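Long-range contacts in VP1 (Polyomavirus HPyV7, PDB 4PCH), which forms the pentameric building blocks of the icosahedral polyomavirus capsid and probably takes part in attachment to the host cell: residues V26-F31 and V254-G259; A57-Y61 and A167-E172; T116-A122 and T228-G234; P127-I133 and A159-V164. All blocks are in the same frame, centred on the assembly; numbering follows the deposited sequence. Where two conformers were deposited one is given.

Interaction 1. Residues V26-F31 and V254-G259; sequences VLLPNF and VQAGYG
Pro29 and Phe31 bring most of the apolar surface of 26-31 against 254-259. The proline ring packs against the backbone at Gly257, with CB 3.8 Å from the CB of Ala256. Phe31 turns the edge of its ring, at CE2 and CZ, to Val254. The CB of that valine lies 3.7 Å from Phe31 CE2, and its CG1 comes in near the ring plane; with CG1 opposite the backbone N (chi1 174°), this methyl is held against the ring edge. Ala256 CB meets both rings, lying 4.3 Å from Phe31 CE1.

Contacts to carbonyl oxygens form a second group. Pro29 CG rests 3.3 Å from the O of Gly257, and Pro29 CD 3.5 Å from the O of Tyr258. At the far end Gly259 CA approaches the O of Leu27 to 3.2 Å, a CA-H...O contact; Val26 CG1 also packs on that CA. Val154 and Ala155 of a neighbouring subunit pack on Pro29 and Leu28.

The two chains run roughly antiparallel but are joined here by packing, and regular pairing resumes where Leu27 bonds to Arg260. The contact lies where the pairing of strands 9-27 and 253-271 in the VP1 jelly-roll gives way to a loop.

Interaction 2. Residues A57-Y61 and A167-E172; sequences AALCY and ANFPVE
Tyr61 lays its ring across Val171, and the valine methyl CG1 stands 3.9 Å from the ring centroid, only 3° off the normal, in a nearly ideal CH-pi contact. Tyr61 CB packs on Val164 CG1, and from there, with the ring placed beside the backbone N (chi1 -71°), the side chain leads to CG and CD1, both of which touch the Val171 methyl. CD2 faces the backbone of Phe169, 3.5 Å from its O, and also meets its CB. CE1 packs on Phe120 CD2, CE2 passes over Val171 CA, and the hydroxyl at the tip bonds to the O of Trp174. Two backbone bonds flank the single bridge of Cys60 with Pro170: Tyr61 N to Phe169 O at 3.0 Å and Val171 N to Leu59 O at 3.0 Å, the latter almost straight at 171°. Cys60 CB lies 3.4 Å from the O of Ala167.

Three waters complete the polar contacts. One links Leu59 O, Glu172 N and Glu172 OE2; a second joins Leu59 N to the same carboxylate oxygen, and a third bridges Tyr61 O and Phe169 N. OE2 thus takes two water protons while OE1 is hydrogen-bonded to Tyr47, an arrangement that suits a carboxylate.

Interaction 3. Residues T116-A122 and T228-G234; sequences TQLYFWA and TSADMVG
Gly234 and Thr116 meet through a carbon donor just past the last hydrogen-bonded pair: Gly234 CA points its hydrogen at the O of Thr116, 3.4 Å away and nearly straight at 164°. Val233 and Gly234 both face Gln255, a classic beta bulge in the pairing with strand 253-271. The methyl CE of Met232 turns back at chi3 (60°) to lie 3.5 Å from the same Thr116 O and against Thr116 CG2. Strands 117-124 and 224-236 pair antiparallel, and six N-H...O bonds tie Leu118 to Met232, Phe120 to Ala230 and Ala122 to Thr228; the shortest are 2.7 Å, from Met232 N to Leu118 O and from Phe120 N to Ala230 O. This pairing belongs to the large antiparallel sheet of the VP1 jelly-roll.

On the face of Leu118, Phe120 and Ala230, Leu118 CD2 touches Ala230 CB at 4.0 Å, while Phe120 presents a ring edge to Thr228 CG2. Tyr119 and Asp231 share the other face. There Asp231 OD1 lies at the edge of the phenol ring, 3.5 Å from Tyr119 CD1, with the two planes turned by 43°; the same oxygen forms a salt bridge with Arg260. The Tyr119 hydroxyl donates to Gln117 OE1 at 2.8 Å.

Interaction 4. Residues P127-I133 and A159-V164; sequences PLDVIGI and ALRKQV
Lys162 O receives the N-H of Val130 at 2.8 Å, nearly along the C=O axis, and a methyl of the same valine, CG2, settles 3.2 Å from it. The return bond from Lys162 N to Val130 O is longer. On one flank Gly132 N reaches Leu160 O at 2.8 Å, almost straight at 179°, and on the other Val164 N binds Leu128 O. A water closes the end of the ladder, taking the N-H of Leu128 and giving a proton to Val164 O.

On the face of Ile131 and Arg161 the two side chains run alongside one another. Ile131 CG1 lies over one face of the guanidinium, 3.7 Å above its plane and toward the rim, while CD1 comes 3.4 Å from Arg161 NH2. Arg161 NE forms a salt bridge with Asp177 and NH1 bonds to Ser156 O; in the conformer described, these bonds are consistent with the guanidinium lying over the isoleucine. Ile131 CG2, opposite the backbone N, meets Ala159 CB at 3.6 Å. Val130 shares the other face with Lys162, whose amine forms a salt bridge with Glu147; Val130 CG1 also touches Val164 CG2 at 3.6 Å.

Strand 174-176 pairs with the other edge of 129-132, giving a small three-stranded antiparallel sheet built from the loop region that follows strand 117-124 of the VP1 jelly-roll.

Interactions 1, 2 and 3 are buried, whereas interaction 4 lies farther from the chain centre and is partly exposed. Interactions 1 and 3 meet in one sheet, where strands 224-236 and 253-271 are neighbours, joined by Gln255 to Val233 and Gly234. Interaction 2 lies against both: Asn30 bonds to Ala167 and Cys60, and Val171 packs on Leu118 and Ala230. Interaction 4 touches it through Phe169 and Val164, and interaction 3 through Leu128 and Phe120. The chemistry shifts accordingly, from apolar packing in interaction 1 and a backbone ladder in interaction 3 to water-bridged loops in interaction 2 and charged side chains on the small sheet of interaction 4.

Interaction 1. Residues V26-F31 and V254-G259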
loop_
_atom_site.group_PDB
_atom_site.type_symbol
_atom_site.label_atom_id
_atom_site.label_comp_id
_atom_site.label_asym_id
_atom_site.label_seq_id
_atom_site.Cartn_x
_atom_site.Cartn_y
_atom_site.Cartn_z
ATOM N N VAL B 26 19.744 18.905 11.194
ATOM C CA VAL B 26 19.756 17.470 10.956
ATOM C C VAL B 26 20.045 16.754 12.274
ATOM O O VAL B 26 21.108 16.957 12.857
ATOM C CB VAL B 26 20.796 17.058 9.926
ATOM C CG1 VAL B 26 20.757 15.547 9.734
ATOM C CG2 VAL B 26 20.567 17.798 8.618
ATOM N N LEU B 27 19.073 15.981 12.734
ATOM C CA LEU B 27 19.167 15.201 13.965
ATOM C C LEU B 27 19.842 13.909 13.568
ATOM O O LEU B 27 19.431 13.243 12.616
ATOM C CB LEU B 27 17.832 14.902 14.617
ATOM C CG LEU B 27 17.248 15.977 15.549
ATOM C CD1 LEU B 27 17.071 17.273 14.763
ATOM C CD2 LEU B 27 15.960 15.559 16.227
ATOM N N LEU B 28 20.883 13.568 14.315
ATOM C CA LEU B 28 21.698 12.410 14.035
ATOM C C LEU B 28 21.275 11.230 14.922
ATOM O O LEU B 28 20.823 11.427 16.063
ATOM C CB LEU B 28 23.174 12.718 14.302
ATOM C CG LEU B 28 23.815 13.912 13.596
ATOM C CD1 LEU B 28 25.291 14.048 13.924
ATOM C CD2 LEU B 28 23.593 13.821 12.092
ATOM N N PRO B 29 21.418 10.009 14.409
ATOM C CA PRO B 29 21.028 8.873 15.209
ATOM C C PRO B 29 21.893 8.683 16.437
ATOM O O PRO B 29 23.067 9.020 16.428
ATOM C CB PRO B 29 21.220 7.697 14.251
ATOM C CG PRO B 29 22.252 8.139 13.312
ATOM C CD PRO B 29 21.889 9.577 13.070
ATOM N N ASN B 30 21.249 8.169 17.470
ATOM C CA ASN B 30 21.820 8.107 18.768
ATOM C C ASN B 30 21.497 6.803 19.467
ATOM O O ASN B 30 20.337 6.531 19.730
ATOM C CB ASN B 30 21.212 9.300 19.520
ATOM C CG ASN B 30 21.571 9.314 20.942
ATOM O OD1 ASN B 30 22.677 8.926 21.311
ATOM N ND2 ASN B 30 20.622 9.719 21.780
ATOM N N PHE B 31 22.532 5.995 19.744
ATOM C CA PHE B 31 22.374 4.750 20.476
ATOM C C PHE B 31 23.008 5.122 21.784
ATOM O O PHE B 31 24.213 4.868 22.015
ATOM C CB PHE B 31 23.159 3.601 19.833
ATOM C CG PHE B 31 22.561 3.098 18.564
ATOM C CD1 PHE B 31 22.828 3.730 17.364
ATOM C CD2 PHE B 31 21.718 2.005 18.567
ATOM C CE1 PHE B 31 22.280 3.281 16.201
ATOM C CE2 PHE B 31 21.180 1.530 17.384
ATOM C CZ PHE B 31 21.467 2.169 16.206
ATOM N N VAL B 254 21.298 -3.055 14.812
ATOM C CA VAL B 254 20.265 -2.111 14.365
ATOM C C VAL B 254 20.804 -1.128 13.336
ATOM O O VAL B 254 21.871 -0.518 13.527
ATOM C CB VAL B 254 19.655 -1.359 15.564
ATOM C CG1 VAL B 254 18.704 -0.289 15.086
ATOM C CG2 VAL B 254 18.988 -2.347 16.491
ATOM N N GLN B 255 20.051 -0.957 12.252
ATOM C CA GLN B 255 20.315 0.061 11.242
ATOM C C GLN B 255 19.394 1.216 11.438
ATOM O O GLN B 255 18.166 1.074 11.340
ATOM C CB GLN B 255 20.100 -0.494 9.817
ATOM C CG GLN B 255 20.266 0.538 8.700
ATOM C CD GLN B 255 21.707 0.909 8.491
ATOM O OE1 GLN B 255 22.537 0.082 8.017
ATOM N NE2 GLN B 255 22.048 2.132 8.855
ATOM N N ALA B 256 19.977 2.385 11.711
ATOM C CA ALA B 256 19.198 3.607 11.793
ATOM C C ALA B 256 19.356 4.441 10.534
ATOM O O ALA B 256 20.220 4.192 9.699
ATOM C CB ALA B 256 19.629 4.420 13.021
ATOM N N GLY B 257 18.496 5.438 10.373
ATOM C CA GLY B 257 18.731 6.458 9.346
ATOM C C GLY B 257 20.052 7.157 9.577
ATOM O O GLY B 257 20.588 7.142 10.675
ATOM N N TYR B 258 20.596 7.760 8.522
ATOM C CA TYR B 258 21.822 8.526 8.621
ATOM C C TYR B 258 21.626 9.858 9.319
ATOM O O TYR B 258 22.579 10.514 9.741
ATOM C CB TYR B 258 22.317 8.802 7.220
ATOM C CG TYR B 258 22.731 7.593 6.412
ATOM C CD1 TYR B 258 23.129 6.389 7.023
ATOM C CD2 TYR B 258 22.863 7.702 5.039
ATOM C CE1 TYR B 258 23.578 5.326 6.254
ATOM C CE2 TYR B 258 23.349 6.647 4.266
ATOM C CZ TYR B 258 23.703 5.461 4.884
ATOM O OH TYR B 258 24.195 4.452 4.084
ATOM N N GLY B 259 20.377 10.290 9.339
ATOM C CA GLY B 259 19.985 11.566 9.927
ATOM C C GLY B 259 18.542 11.854 9.572
ATOM O O GLY B 259 17.962 11.229 8.677
#

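Interaction 2. Residues A57-Y61 and A167-E172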
loop_
_atom_site.group_PDB
_atom_site.type_symbol
_atom_site.label_atom_id
_atom_site.label_comp_id
_atom_site.label_asym_id
_atom_site.label_seq_id
_atom_site.Cartn_x
_atom_site.Cartn_y
_atom_site.Cartn_z
ATOM N N ALA B 57 23.557 -0.424 21.874
ATOM C CA ALA B 57 22.846 -1.398 21.047
ATOM C C ALA B 57 21.406 -0.985 20.745
ATOM O O ALA B 57 20.893 -1.227 19.640
ATOM C CB ALA B 57 22.852 -2.743 21.764
ATOM N N ALA B 58 20.746 -0.403 21.738
ATOM C CA ALA B 58 19.354 0.019 21.623
ATOM C C ALA B 58 19.237 1.433 21.073
ATOM O O ALA B 58 19.889 2.353 21.589
ATOM C CB ALA B 58 18.689 -0.052 22.986
ATOM N N LEU B 59 18.397 1.624 20.066
ATOM C CA LEU B 59 18.196 2.969 19.501
ATOM C C LEU B 59 17.438 3.855 20.483
ATOM O O LEU B 59 16.404 3.449 21.036
ATOM C CB LEU B 59 17.452 2.939 18.159
ATOM C CG LEU B 59 17.379 4.281 17.412
ATOM C CD1 LEU B 59 18.767 4.748 16.989
ATOM C CD2 LEU B 59 16.437 4.172 16.232
ATOM N N CYS B 60 17.954 5.078 20.692
ATOM C CA CYS B 60 17.285 6.048 21.537
ATOM C C CYS B 60 16.748 7.215 20.734
ATOM O O CYS B 60 17.171 7.437 19.617
ATOM C CB CYS B 60 18.235 6.551 22.630
ATOM S SG CYS B 60 18.735 5.308 23.832
ATOM N N TYR B 61 15.808 7.970 21.294
ATOM C CA TYR B 61 15.371 9.171 20.600
ATOM C C TYR B 61 16.537 10.163 20.455
ATOM O O TYR B 61 17.393 10.291 21.365
ATOM C CB TYR B 61 14.255 9.865 21.352
ATOM C CG TYR B 61 12.931 9.148 21.323
ATOM C CD1 TYR B 61 12.070 9.267 20.235
ATOM C CD2 TYR B 61 12.519 8.389 22.395
ATOM C CE1 TYR B 61 10.848 8.618 20.206
ATOM C CE2 TYR B 61 11.283 7.740 22.396
ATOM C CZ TYR B 61 10.453 7.847 21.288
ATOM O OH TYR B 61 9.244 7.195 21.313
ATOM N N ALA B 167 19.555 12.016 25.941
ATOM C CA ALA B 167 19.956 11.200 24.806
ATOM C C ALA B 167 19.762 9.710 25.059
ATOM O O ALA B 167 20.047 8.898 24.195
ATOM C CB ALA B 167 21.438 11.469 24.530
ATOM N N ASN B 168 19.276 9.337 26.226
ATOM C CA ASN B 168 19.237 7.917 26.600
ATOM C C ASN B 168 17.853 7.306 26.875
ATOM O O ASN B 168 17.704 6.479 27.764
ATOM C CB ASN B 168 20.160 7.697 27.776
ATOM C CG ASN B 168 19.681 8.388 29.053
ATOM O OD1 ASN B 168 18.963 9.403 29.013
ATOM N ND2 ASN B 168 20.083 7.842 30.182
ATOM N N PHE B 169 16.875 7.712 26.102
ATOM C CA PHE B 169 15.524 7.165 26.138
ATOM C C PHE B 169 15.336 6.163 25.005
ATOM O O PHE B 169 15.152 6.537 23.860
ATOM C CB PHE B 169 14.493 8.290 25.964
ATOM C CG PHE B 169 14.257 9.111 27.200
ATOM C CD1 PHE B 169 15.031 10.209 27.482
ATOM C CD2 PHE B 169 13.200 8.815 28.057
ATOM C CE1 PHE B 169 14.797 10.965 28.615
ATOM C CE2 PHE B 169 12.951 9.585 29.187
ATOM C CZ PHE B 169 13.752 10.663 29.473
ATOM N N PRO B 170 15.329 4.863 25.328
ATOM C CA PRO B 170 15.146 3.902 24.236
ATOM C C PRO B 170 13.758 3.937 23.616
ATOM O O PRO B 170 12.768 3.958 24.336
ATOM C CB PRO B 170 15.371 2.545 24.934
ATOM C CG PRO B 170 16.165 2.873 26.137
ATOM C CD PRO B 170 15.589 4.191 26.595
ATOM N N VAL B 171 13.702 3.834 22.291
ATOM C CA VAL B 171 12.452 3.895 21.559
ATOM C C VAL B 171 11.611 2.640 21.806
ATOM O O VAL B 171 10.408 2.655 21.658
ATOM C CB VAL B 171 12.704 4.108 20.049
ATOM C CG1 VAL B 171 13.513 5.375 19.812
ATOM C CG2 VAL B 171 13.384 2.902 19.411
ATOM N N GLU B 172 12.270 1.551 22.213
ATOM C CA GLU B 172 11.571 0.330 22.585
ATOM C C GLU B 172 10.761 0.444 23.888
ATOM O O GLU B 172 9.920 -0.417 24.146
ATOM C CB GLU B 172 12.555 -0.813 22.730
ATOM C CG GLU B 172 13.146 -1.257 21.425
ATOM C CD GLU B 172 14.418 -2.051 21.625
ATOM O OE1 GLU B 172 14.342 -3.136 22.219
ATOM O OE2 GLU B 172 15.463 -1.583 21.168
HETATM O O HOH W 1 15.230 1.076 21.929
HETATM O O HOH W 2 16.677 -0.405 18.969
HETATM O O HOH W 3 16.810 9.861 23.995
#

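Interaction 3. Residues T116-A122 and T228-G234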
loop_
_atom_site.group_PDB
_atom_site.type_symbol
_atom_site.label_atom_id
_atom_site.label_comp_id
_atom_site.label_asym_id
_atom_site.label_seq_id
_atom_site.Cartn_x
_atom_site.Cartn_y
_atom_site.Cartn_z
ATOM N N THR B 116 12.203 -5.170 12.154
ATOM C CA THR B 116 11.279 -4.262 12.849
ATOM C C THR B 116 11.752 -2.820 12.663
ATOM O O THR B 116 12.952 -2.543 12.654
ATOM C CB THR B 116 11.163 -4.725 14.330
ATOM O OG1 THR B 116 10.347 -5.898 14.368
ATOM C CG2 THR B 116 10.550 -3.683 15.233
ATOM N N GLN B 117 10.800 -1.897 12.520
ATOM C CA GLN B 117 11.099 -0.523 12.144
ATOM C C GLN B 117 10.283 0.461 12.990
ATOM O O GLN B 117 9.193 0.138 13.466
ATOM C CB GLN B 117 10.752 -0.272 10.660
ATOM C CG GLN B 117 11.410 -1.247 9.695
ATOM C CD GLN B 117 10.656 -1.429 8.406
ATOM O OE1 GLN B 117 10.310 -0.458 7.720
ATOM N NE2 GLN B 117 10.451 -2.702 8.012
ATOM N N LEU B 118 10.832 1.671 13.087
ATOM C CA LEU B 118 10.144 2.823 13.670
ATOM C C LEU B 118 10.576 4.063 12.922
ATOM O O LEU B 118 11.776 4.289 12.764
ATOM C CB LEU B 118 10.484 2.970 15.139
ATOM C CG LEU B 118 10.052 4.277 15.839
ATOM C CD1 LEU B 118 8.527 4.391 15.848
ATOM C CD2 LEU B 118 10.640 4.419 17.234
ATOM N N TYR B 119 9.599 4.864 12.501
ATOM C CA TYR B 119 9.864 6.180 11.877
ATOM C C TYR B 119 9.061 7.198 12.656
ATOM O O TYR B 119 7.846 7.118 12.691
ATOM C CB TYR B 119 9.492 6.168 10.416
ATOM C CG TYR B 119 10.120 5.003 9.687
ATOM C CD1 TYR B 119 11.439 5.057 9.278
ATOM C CD2 TYR B 119 9.411 3.839 9.442
ATOM C CE1 TYR B 119 12.047 3.980 8.647
ATOM C CE2 TYR B 119 9.994 2.772 8.781
ATOM C CZ TYR B 119 11.322 2.839 8.404
ATOM O OH TYR B 119 11.942 1.787 7.779
ATOM N N PHE B 120 9.755 8.092 13.346
ATOM C CA PHE B 120 9.074 9.008 14.280
ATOM C C PHE B 120 9.642 10.398 14.188
ATOM O O PHE B 120 10.860 10.557 14.115
ATOM C CB PHE B 120 9.216 8.510 15.723
ATOM C CG PHE B 120 8.632 9.434 16.748
ATOM C CD1 PHE B 120 7.313 9.290 17.157
ATOM C CD2 PHE B 120 9.420 10.428 17.334
ATOM C CE1 PHE B 120 6.753 10.141 18.104
ATOM C CE2 PHE B 120 8.881 11.284 18.264
ATOM C CZ PHE B 120 7.544 11.155 18.644
ATOM N N TRP B 121 8.763 11.407 14.206
ATOM C CA TRP B 121 9.220 12.776 14.384
ATOM C C TRP B 121 8.263 13.527 15.308
ATOM O O TRP B 121 7.060 13.196 15.421
ATOM C CB TRP B 121 9.391 13.511 13.033
ATOM C CG TRP B 121 8.125 13.654 12.268
ATOM C CD1 TRP B 121 7.697 12.861 11.224
ATOM C CD2 TRP B 121 7.101 14.645 12.467
ATOM N NE1 TRP B 121 6.467 13.285 10.800
ATOM C CE2 TRP B 121 6.078 14.375 11.537
ATOM C CE3 TRP B 121 6.943 15.718 13.354
ATOM C CZ2 TRP B 121 4.910 15.140 11.464
ATOM C CZ3 TRP B 121 5.796 16.489 13.280
ATOM C CH2 TRP B 121 4.782 16.188 12.337
ATOM N N ALA B 122 8.811 14.545 15.956
ATOM C CA ALA B 122 8.049 15.502 16.766
ATOM C C ALA B 122 8.677 16.878 16.696
ATOM O O ALA B 122 9.893 17.030 16.548
ATOM C CB ALA B 122 7.902 15.047 18.215
ATOM N N THR B 228 12.383 16.151 17.940
ATOM C CA THR B 228 12.645 14.800 18.447
ATOM C C THR B 228 12.461 13.844 17.271
ATOM O O THR B 228 11.585 14.060 16.449
ATOM C CB THR B 228 11.701 14.419 19.607
ATOM O OG1 THR B 228 11.675 15.467 20.588
ATOM C CG2 THR B 228 12.147 13.128 20.298
ATOM N N SER B 229 13.330 12.833 17.165
ATOM C CA SER B 229 13.154 11.865 16.085
ATOM C C SER B 229 13.663 10.490 16.458
ATOM O O SER B 229 14.412 10.335 17.409
ATOM C CB SER B 229 13.812 12.359 14.793
ATOM O OG SER B 229 15.213 12.368 14.862
ATOM N N ALA B 230 13.208 9.474 15.713
ATOM C CA ALA B 230 13.820 8.159 15.769
ATOM C C ALA B 230 13.484 7.460 14.480
ATOM O O ALA B 230 12.306 7.450 14.054
ATOM C CB ALA B 230 13.281 7.361 16.943
ATOM N N ASP B 231 14.498 6.871 13.865
ATOM C CA ASP B 231 14.350 6.196 12.585
ATOM C C ASP B 231 15.161 4.911 12.592
ATOM O O ASP B 231 16.367 4.915 12.360
ATOM C CB ASP B 231 14.759 7.129 11.442
ATOM C CG ASP B 231 13.786 8.277 11.273
ATOM O OD1 ASP B 231 12.673 8.073 10.684
ATOM O OD2 ASP B 231 14.073 9.375 11.807
ATOM N N MET B 232 14.480 3.824 12.921
ATOM C CA MET B 232 15.056 2.482 12.881
ATOM C C MET B 232 14.551 1.827 11.613
ATOM O O MET B 232 13.357 1.591 11.478
ATOM C CB MET B 232 14.614 1.668 14.087
ATOM C CG MET B 232 15.153 0.233 14.013
ATOM S SD MET B 232 14.930 -0.722 15.513
ATOM C CE MET B 232 13.163 -0.698 15.661
ATOM N N VAL B 233 15.459 1.648 10.665
ATOM C CA VAL B 233 15.128 1.120 9.351
ATOM C C VAL B 233 15.068 -0.403 9.361
ATOM O O VAL B 233 14.418 -0.988 8.513
ATOM C CB VAL B 233 16.126 1.620 8.272
ATOM C CG1 VAL B 233 15.648 1.252 6.884
ATOM C CG2 VAL B 233 16.329 3.114 8.335
ATOM N N GLY B 234 15.718 -1.043 10.337
ATOM C CA GLY B 234 15.641 -2.499 10.520
ATOM C C GLY B 234 16.923 -3.009 11.130
ATOM O O GLY B 234 17.576 -2.264 11.880
#

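Interaction 4. Residues P127-I133 and A159-V164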
loop_
_atom_site.group_PDB
_atom_site.type_symbol
_atom_site.label_atom_id
_atom_site.label_comp_id
_atom_site.label_asym_id
_atom_site.label_seq_id
_atom_site.Cartn_x
_atom_site.Cartn_y
_atom_site.Cartn_z
ATOM N N PRO B 127 10.054 19.856 25.453
ATOM C CA PRO B 127 10.356 18.439 25.154
ATOM C C PRO B 127 9.128 17.574 25.034
ATOM O O PRO B 127 8.098 17.859 25.622
ATOM C CB PRO B 127 11.209 17.976 26.355
ATOM C CG PRO B 127 11.387 19.134 27.231
ATOM C CD PRO B 127 10.683 20.340 26.690
ATOM N N LEU B 128 9.278 16.494 24.274
ATOM C CA LEU B 128 8.247 15.511 24.033
ATOM C C LEU B 128 7.812 14.790 25.305
ATOM O O LEU B 128 8.651 14.245 26.017
ATOM C CB LEU B 128 8.789 14.490 23.037
ATOM C CG LEU B 128 7.849 13.333 22.658
ATOM C CD1 LEU B 128 6.712 13.814 21.786
ATOM C CD2 LEU B 128 8.541 12.181 21.942
ATOM N N ASP B 129 6.513 14.786 25.585
ATOM C CA ASP B 129 5.960 13.988 26.693
ATOM C C ASP B 129 5.856 12.527 26.237
ATOM O O ASP B 129 5.281 12.242 25.145
ATOM C CB ASP B 129 4.568 14.499 27.066
ATOM C CG ASP B 129 4.573 15.932 27.553
ATOM O OD1 ASP B 129 5.278 16.235 28.564
ATOM O OD2 ASP B 129 3.839 16.757 26.946
ATOM N N VAL B 130 6.373 11.613 27.078
ATOM C CA VAL B 130 6.348 10.166 26.771
ATOM C C VAL B 130 5.819 9.361 27.953
ATOM O O VAL B 130 5.826 9.806 29.115
ATOM C CB VAL B 130 7.762 9.603 26.398
ATOM C CG1 VAL B 130 8.106 9.990 24.978
ATOM C CG2 VAL B 130 8.822 10.079 27.373
ATOM N N ILE B 131 5.343 8.162 27.636
ATOM C CA ILE B 131 4.908 7.203 28.625
ATOM C C ILE B 131 5.896 6.031 28.624
ATOM O O ILE B 131 6.298 5.532 27.553
ATOM C CB ILE B 131 3.491 6.674 28.336
ATOM C CG1 ILE B 131 2.494 7.808 28.127
ATOM C CG2 ILE B 131 3.032 5.769 29.471
ATOM C CD1 ILE B 131 1.138 7.317 27.700
ATOM N N GLY B 132 6.323 5.636 29.808
ATOM C CA GLY B 132 7.229 4.486 29.964
ATOM C C GLY B 132 6.448 3.194 30.005
ATOM O O GLY B 132 5.549 3.059 30.821
ATOM N N ILE B 133 6.758 2.256 29.104
ATOM C CA ILE B 133 6.072 0.970 29.082
ATOM C C ILE B 133 7.098 -0.122 28.900
ATOM O O ILE B 133 7.888 -0.066 27.969
ATOM C CB ILE B 133 5.091 0.843 27.879
ATOM C CG1 ILE B 133 4.029 1.932 27.964
ATOM C CG2 ILE B 133 4.468 -0.549 27.866
ATOM C CD1 ILE B 133 3.003 1.708 29.035
ATOM N N ALA B 159 1.183 4.601 34.763
ATOM C CA ALA B 159 2.412 4.335 34.014
ATOM C C ALA B 159 3.316 5.560 34.130
ATOM O O ALA B 159 2.832 6.689 34.128
ATOM C CB ALA B 159 2.105 4.070 32.557
ATOM N N LEU B 160 4.617 5.326 34.226
ATOM C CA LEU B 160 5.583 6.422 34.395
ATOM C C LEU B 160 5.506 7.405 33.221
ATOM O O LEU B 160 5.466 7.006 32.057
ATOM C CB LEU B 160 6.984 5.832 34.481
ATOM C CG LEU B 160 8.215 6.717 34.657
ATOM C CD1 LEU B 160 8.071 7.603 35.877
ATOM C CD2 LEU B 160 9.448 5.807 34.745
ATOM N N ARG B 161 5.524 8.696 33.553
ATOM C CA ARG B 161 5.547 9.747 32.550
ATOM C C ARG B 161 6.779 10.602 32.736
ATOM O O ARG B 161 7.162 10.911 33.862
ATOM C CB ARG B 161 4.281 10.577 32.629
ATOM C CG ARG B 161 3.149 9.840 31.965
ATOM C CD ARG B 161 1.815 10.470 32.224
ATOM N NE ARG B 161 0.884 10.059 31.184
ATOM C CZ ARG B 161 0.188 8.926 31.222
ATOM N NH1 ARG B 161 0.332 8.086 32.247
ATOM N NH2 ARG B 161 -0.651 8.634 30.240
ATOM N N LYS B 162 7.408 10.944 31.619
ATOM C CA LYS B 162 8.623 11.761 31.597
ATOM C C LYS B 162 8.637 12.547 30.303
ATOM O O LYS B 162 7.817 12.320 29.399
ATOM C CB LYS B 162 9.895 10.918 31.670
ATOM C CG LYS B 162 10.210 10.262 33.001
ATOM C CD LYS B 162 11.709 10.074 33.170
ATOM C CE LYS B 162 11.991 9.573 34.571
ATOM N NZ LYS B 162 13.398 9.144 34.751
ATOM N N GLN B 163 9.556 13.509 30.226
ATOM C CA GLN B 163 9.815 14.199 28.955
ATOM C C GLN B 163 11.169 13.814 28.391
ATOM O O GLN B 163 12.105 13.568 29.137
ATOM C CB GLN B 163 9.741 15.717 29.154
ATOM C CG GLN B 163 8.449 16.174 29.774
ATOM C CD GLN B 163 8.321 17.699 29.774
ATOM O OE1 GLN B 163 7.421 18.259 29.152
ATOM N NE2 GLN B 163 9.250 18.367 30.426
ATOM N N VAL B 164 11.279 13.798 27.062
ATOM C CA VAL B 164 12.511 13.357 26.411
ATOM C C VAL B 164 13.506 14.523 26.394
ATOM O O VAL B 164 13.494 15.345 25.469
ATOM C CB VAL B 164 12.271 12.784 25.006
ATOM C CG1 VAL B 164 13.585 12.236 24.453
ATOM C CG2 VAL B 164 11.256 11.667 25.055
HETATM O O HOH W 4 12.006 16.086 23.150
HETATM O O HOH W 5 5.295 14.305 30.789
HETATM O O HOH W 6 5.785 2.137 33.411
#